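Local coordinates for STING-associated CdnE c-di-GMP synthase (Flavobacteriaceae, PDB 6WT8), which probably makes the cyclic dinucleotide c-di-GMP from GTP as the STING-associated CD-NTase of a bacterial CBASS defence system, at residues V93-H98 / R241-D246; D86-G91 / N212-K217. One frame throughout, in Å; residues are numbered along the deposited sequence.

Contact 1: V93-H98 / R241-D246; sequences VMTNTH and RINVKD
The hydroxyl OG1 of T95, a residue that faces helix 235-248, is gripped by two groups of its own loop: it lies 2.7 Å from OG1 of T97 and also hydrogen-bonds the carbonyl of S92. With chi1 at 50°, OG1 sits between the backbone N and the carbonyl carbon, turned back into the loop, and methyl CG2 is left to face the helix. A threonine suits this place because one branch is polar and the other is not. The methyl packs on the branch methyl of I242, T95 CG2 to I242 CG2 at 3.9 Å, a purely hydrophobic touch between buried residues. The same methyl also lies 3.4 Å from OD1 of N243, whose side chain crosses that of T95 obliquely. N243 reaches the loop because its CG stands anti to the carbonyl carbon (chi1 -76°), which carries the amide over the threonine. Neither end of this amide bonds the opposite segment: ND2 lies 3.6 Å from the carbonyl O of M94, a selenomethionine here, too far to count as a bond. The polar partner of OD1 is NZ of K254, in helix 253-266, which also hydrogen-bonds the carbonyl O of T95. Asparagine fits because it offers an oxygen to the lysine on a side chain short enough to lie over T95. A leucine here would probably leave the amine of K254 without this oxygen, so that NZ no longer links helix 235-248 to the loop. The loop opens with G91 and S92, which resemble the Gly-Ser start of the nucleotidyltransferase signature. Lacking a direct hydrogen bond, loop and helix are joined by methyl packing and by one lysine amine that collects an oxygen from each, so the shared charge is likely to hold the two together.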
loop_
_atom_site.group_PDB
_atom_site.type_symbol
_atom_site.label_atom_id
_atom_site.label_comp_id
_atom_site.label_asym_id
_atom_site.label_seq_id
_atom_site.Cartn_x
_atom_site.Cartn_y
_atom_site.Cartn_z
ATOM N N VAL A 93 3.069 -4.962 1.851
ATOM C CA VAL A 93 3.890 -5.547 2.896
ATOM C C VAL A 93 4.792 -4.478 3.506
ATOM O O VAL A 93 5.096 -4.524 4.698
ATOM C CB VAL A 93 4.666 -6.760 2.333
ATOM C CG1 VAL A 93 5.655 -7.263 3.390
ATOM C CG2 VAL A 93 3.689 -7.910 1.943
HETATM N N MSE A 94 5.129 -3.435 2.728
HETATM C CA MSE A 94 5.984 -2.387 3.276
HETATM C C MSE A 94 5.324 -1.438 4.281
HETATM O O MSE A 94 6.017 -0.686 4.963
HETATM C CB MSE A 94 6.578 -1.525 2.146
HETATM C CG MSE A 94 7.644 -2.280 1.355
HETATM SE SE MSE A 94 9.194 -2.825 2.420
HETATM C CE MSE A 94 9.957 -1.120 2.715
ATOM N N THR A 95 3.999 -1.477 4.367
ATOM C CA THR A 95 3.276 -0.829 5.476
ATOM C C THR A 95 2.666 -1.835 6.420
ATOM O O THR A 95 1.885 -1.451 7.311
ATOM C CB THR A 95 2.178 0.085 4.917
ATOM O OG1 THR A 95 1.388 -0.626 3.974
ATOM C CG2 THR A 95 2.772 1.325 4.176
ATOM N N ASN A 96 2.945 -3.128 6.217
ATOM C CA ASN A 96 2.317 -4.205 6.974
ATOM C C ASN A 96 0.805 -4.105 6.932
ATOM O O ASN A 96 0.132 -4.446 7.937
ATOM C CB ASN A 96 2.797 -4.225 8.444
ATOM C CG ASN A 96 2.390 -5.508 9.149
ATOM O OD1 ASN A 96 2.349 -6.580 8.498
ATOM N ND2 ASN A 96 2.032 -5.418 10.478
ATOM N N THR A 97 0.244 -3.681 5.776
ATOM C CA THR A 97 -1.209 -3.639 5.661
ATOM C C THR A 97 -1.733 -4.757 4.784
ATOM O O THR A 97 -2.910 -4.757 4.423
ATOM C CB THR A 97 -1.690 -2.279 5.157
ATOM O OG1 THR A 97 -0.987 -1.957 3.946
ATOM C CG2 THR A 97 -1.425 -1.229 6.261
ATOM N N HIS A 98 -0.883 -5.722 4.442
ATOM C CA HIS A 98 -1.385 -6.904 3.767
ATOM C C HIS A 98 -2.174 -7.779 4.745
ATOM O O HIS A 98 -2.014 -7.707 5.960
ATOM C CB HIS A 98 -0.229 -7.712 3.148
ATOM C CG HIS A 98 0.817 -8.148 4.139
ATOM N ND1 HIS A 98 1.466 -7.264 4.955
ATOM C CD2 HIS A 98 1.373 -9.367 4.378
ATOM C CE1 HIS A 98 2.346 -7.911 5.703
ATOM N NE2 HIS A 98 2.338 -9.179 5.340
ATOM N N ARG A 241 3.335 7.904 3.555
ATOM C CA ARG A 241 2.211 8.627 4.148
ATOM C C ARG A 241 1.379 7.719 5.061
ATOM O O ARG A 241 0.916 8.181 6.114
ATOM C CB ARG A 241 1.352 9.248 3.043
ATOM C CG ARG A 241 1.977 10.523 2.463
ATOM C CD ARG A 241 1.074 11.045 1.322
ATOM N NE ARG A 241 1.680 12.333 0.910
ATOM C CZ ARG A 241 1.240 13.065 -0.116
ATOM N NH1 ARG A 241 0.211 12.673 -0.880
ATOM N NH2 ARG A 241 1.861 14.229 -0.377
ATOM N N ILE A 242 1.153 6.449 4.653
ATOM C CA ILE A 242 0.436 5.523 5.536
ATOM C C ILE A 242 1.229 5.290 6.820
ATOM O O ILE A 242 0.663 5.296 7.933
ATOM C CB ILE A 242 0.118 4.225 4.786
ATOM C CG1 ILE A 242 -0.981 4.554 3.763
ATOM C CG2 ILE A 242 -0.335 3.140 5.759
ATOM C CD1 ILE A 242 -1.087 3.406 2.695
ATOM N N ASN A 243 2.546 5.095 6.701
ATOM C CA ASN A 243 3.339 4.856 7.912
ATOM C C ASN A 243 3.318 6.069 8.837
ATOM O O ASN A 243 3.158 5.942 10.070
ATOM C CB ASN A 243 4.757 4.453 7.518
ATOM C CG ASN A 243 4.828 3.008 7.034
ATOM O OD1 ASN A 243 3.923 2.198 7.303
ATOM N ND2 ASN A 243 5.899 2.672 6.283
ATOM N N VAL A 244 3.415 7.276 8.266
ATOM C CA VAL A 244 3.399 8.485 9.090
ATOM C C VAL A 244 2.040 8.702 9.728
ATOM O O VAL A 244 1.938 8.990 10.928
ATOM C CB VAL A 244 3.795 9.691 8.224
ATOM C CG1 VAL A 244 3.375 10.941 8.903
ATOM C CG2 VAL A 244 5.224 9.633 7.999
ATOM N N LYS A 245 0.946 8.570 8.949
ATOM C CA LYS A 245 -0.330 8.825 9.560
ATOM C C LYS A 245 -0.719 7.738 10.567
ATOM O O LYS A 245 -1.426 8.034 11.534
ATOM C CB LYS A 245 -1.393 9.025 8.466
ATOM C CG LYS A 245 -2.638 9.591 9.116
ATOM C CD LYS A 245 -3.776 9.894 8.190
ATOM C CE LYS A 245 -3.891 11.311 7.758
ATOM N NZ LYS A 245 -5.386 11.641 7.949
ATOM N N ASP A 246 -0.182 6.508 10.416
ATOM C CA ASP A 246 -0.449 5.515 11.447
ATOM C C ASP A 246 0.147 5.980 12.770
ATOM O O ASP A 246 -0.494 5.858 13.823
ATOM C CB ASP A 246 0.125 4.152 11.048
ATOM C CG ASP A 246 -0.268 3.067 12.066
ATOM O OD1 ASP A 246 -1.465 2.739 12.157
ATOM O OD2 ASP A 246 0.574 2.583 12.833
#

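Contact 2: D86-G91 / N212-K217; sequences DFERQG and NDKSRK
E88 and K214 reach toward each other from opposite directions, NZ of K214 lying 3.1 Å from OE2 of E88 in a salt bridge whose hydrogen bond is weak. The carboxylate lies almost as near the last methylene, with CE of K214 3.2 Å from OE2 of E88, while OE1 stays 3.7 Å from NZ, so the grip is one-sided. Long chains suit the place, since even the nearest CA atoms, E88 CA and S215 CA, are 10.7 Å apart. The packed part is the E88 side, which bends at chi2 and rests against I110 of the neighbouring strand 106-112 and F236 of helix 235-248. The loose side is K214, exposed to solvent and fully extended, with CG anti to its backbone N (chi1 -178°). Firmer bonds support the two roots. In the loop, NE of R216 binds OD2 of D213 at 2.9 Å and a nearly straight 177°, meeting the anti side of the carboxylate and bracing the short 3-10 turn that carries K214. In the strand, NH1 of R89 folds back to the carbonyl O of E88 at 2.9 Å, approaching from above the carbonyl plane, and the same arginine pairs with E74. The bridge thus spans from edge strand 85-90, antiparallel to strand 106-112 and covered on its other face by helix 60-81 through F87 and R89, to the turn between helix 206-211 and strand 218-221.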
loop_
_atom_site.group_PDB
_atom_site.type_symbol
_atom_site.label_atom_id
_atom_site.label_comp_id
_atom_site.label_asym_id
_atom_site.label_seq_id
_atom_site.Cartn_x
_atom_site.Cartn_y
_atom_site.Cartn_z
ATOM N N ASP A 86 19.420 2.036 -8.433
ATOM C CA ASP A 86 19.057 2.012 -7.019
ATOM C C ASP A 86 18.072 0.894 -6.725
ATOM O O ASP A 86 17.280 0.493 -7.581
ATOM C CB ASP A 86 18.368 3.307 -6.620
ATOM C CG ASP A 86 19.272 4.536 -6.725
ATOM O OD1 ASP A 86 20.528 4.440 -6.680
ATOM O OD2 ASP A 86 18.678 5.651 -6.773
ATOM N N PHE A 87 18.080 0.420 -5.495
ATOM C CA PHE A 87 17.143 -0.616 -5.092
ATOM C C PHE A 87 16.179 -0.092 -4.061
ATOM O O PHE A 87 16.594 0.493 -3.053
ATOM C CB PHE A 87 17.872 -1.831 -4.520
ATOM C CG PHE A 87 18.750 -2.529 -5.539
ATOM C CD1 PHE A 87 18.144 -3.389 -6.460
ATOM C CD2 PHE A 87 20.143 -2.309 -5.613
ATOM C CE1 PHE A 87 18.896 -4.003 -7.444
ATOM C CE2 PHE A 87 20.884 -2.927 -6.588
ATOM C CZ PHE A 87 20.249 -3.755 -7.506
ATOM N N GLU A 88 14.906 -0.398 -4.269
ATOM C CA GLU A 88 13.855 -0.015 -3.342
ATOM C C GLU A 88 12.847 -1.152 -3.243
ATOM O O GLU A 88 13.064 -2.262 -3.735
ATOM C CB GLU A 88 13.168 1.272 -3.822
ATOM C CG GLU A 88 14.087 2.512 -3.899
ATOM C CD GLU A 88 14.618 2.988 -2.535
ATOM O OE1 GLU A 88 14.082 2.627 -1.451
ATOM O OE2 GLU A 88 15.604 3.753 -2.580
ATOM N N ARG A 89 11.750 -0.918 -2.495
ATOM C CA ARG A 89 10.712 -1.918 -2.304
ATOM C C ARG A 89 9.353 -1.274 -2.464
ATOM O O ARG A 89 9.179 -0.088 -2.190
ATOM C CB ARG A 89 10.765 -2.526 -0.879
ATOM C CG ARG A 89 12.083 -3.223 -0.500
ATOM C CD ARG A 89 12.315 -4.463 -1.335
ATOM N NE ARG A 89 13.530 -5.101 -0.808
ATOM C CZ ARG A 89 14.770 -4.859 -1.276
ATOM N NH1 ARG A 89 14.934 -4.044 -2.312
ATOM N NH2 ARG A 89 15.843 -5.434 -0.702
ATOM N N GLN A 90 8.352 -2.064 -2.862
ATOM C CA GLN A 90 6.987 -1.538 -2.908
ATOM C C GLN A 90 6.026 -2.630 -2.513
ATOM O O GLN A 90 6.383 -3.809 -2.418
ATOM C CB GLN A 90 6.573 -1.008 -4.279
ATOM C CG GLN A 90 6.596 -2.072 -5.418
ATOM C CD GLN A 90 6.085 -1.573 -6.737
ATOM O OE1 GLN A 90 6.056 -0.373 -7.012
ATOM N NE2 GLN A 90 5.646 -2.515 -7.576
ATOM N N GLY A 91 4.786 -2.196 -2.267
ATOM C CA GLY A 91 3.752 -3.176 -1.917
ATOM C C GLY A 91 3.187 -2.959 -0.506
ATOM O O GLY A 91 3.792 -2.323 0.330
ATOM N N ASN A 212 12.906 17.653 -2.405
ATOM C CA ASN A 212 13.855 16.551 -2.331
ATOM C C ASN A 212 13.457 15.516 -1.285
ATOM O O ASN A 212 14.325 14.812 -0.755
ATOM C CB ASN A 212 15.258 17.092 -2.093
ATOM C CG ASN A 212 15.735 17.877 -3.303
ATOM O OD1 ASN A 212 15.479 17.436 -4.438
ATOM N ND2 ASN A 212 16.395 19.022 -3.097
ATOM N N ASP A 213 12.151 15.389 -1.030
ATOM C CA ASP A 213 11.633 14.310 -0.186
ATOM C C ASP A 213 11.749 13.018 -0.984
ATOM O O ASP A 213 11.086 12.864 -2.008
ATOM C CB ASP A 213 10.171 14.552 0.199
ATOM C CG ASP A 213 9.953 15.701 1.174
ATOM O OD1 ASP A 213 10.904 16.104 1.904
ATOM O OD2 ASP A 213 8.788 16.210 1.258
ATOM N N LYS A 214 12.592 12.075 -0.525
ATOM C CA LYS A 214 12.815 10.848 -1.285
ATOM C C LYS A 214 11.514 10.094 -1.579
ATOM O O LYS A 214 11.370 9.473 -2.628
ATOM C CB LYS A 214 13.788 9.981 -0.489
ATOM C CG LYS A 214 14.164 8.704 -1.164
ATOM C CD LYS A 214 15.124 7.848 -0.309
ATOM C CE LYS A 214 15.279 6.449 -0.941
ATOM N NZ LYS A 214 15.959 5.466 -0.051
ATOM N N SER A 215 10.546 10.184 -0.683
ATOM C CA SER A 215 9.330 9.412 -0.851
ATOM C C SER A 215 8.465 9.943 -1.982
ATOM O O SER A 215 7.540 9.242 -2.422
ATOM C CB SER A 215 8.527 9.403 0.454
ATOM O OG SER A 215 8.117 10.723 0.823
ATOM N N ARG A 216 8.704 11.186 -2.407
ATOM C CA ARG A 216 7.921 11.755 -3.507
ATOM C C ARG A 216 8.473 11.383 -4.874
ATOM O O ARG A 216 7.859 11.727 -5.874
ATOM C CB ARG A 216 7.888 13.262 -3.395
ATOM C CG ARG A 216 7.160 13.768 -2.147
ATOM C CD ARG A 216 7.268 15.292 -2.130
ATOM N NE ARG A 216 6.851 15.934 -0.870
ATOM C CZ ARG A 216 5.617 16.361 -0.643
ATOM N NH1 ARG A 216 4.656 16.199 -1.560
ATOM N NH2 ARG A 216 5.354 16.997 0.507
ATOM N N LYS A 217 9.588 10.673 -4.937
ATOM C CA LYS A 217 10.108 10.254 -6.235
ATOM C C LYS A 217 9.204 9.204 -6.857
ATOM O O LYS A 217 8.762 8.268 -6.173
ATOM C CB LYS A 217 11.519 9.692 -6.085
ATOM C CG LYS A 217 12.537 10.686 -5.644
ATOM C CD LYS A 217 13.960 10.122 -5.660
ATOM C CE LYS A 217 14.363 9.841 -7.069
ATOM N NZ LYS A 217 15.336 10.743 -7.745
#

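How the contacts relate
From the N terminus, the chain runs through strand 85-90, the first half of contact 2, and almost at once enters the loop 93-98 that opens contact 1. Some 120 residues later the turn 212-217 closes contact 2, and helix 235-248 then closes contact 1 over a loop of 142 residues. The two closures therefore cross. Their centres lie about 14 Å apart, yet they touch: SE of M94 packs on CB of R89 at 3.7 Å, and the like-charged guanidinium groups of R241 and R216 lie close, R241 NH2 to R216 NH1 3.6 Å. Contact 2 ties the sheet to the turn before strand 218-221; contact 1 ties the loop after strand 85-90 to helix 235-248.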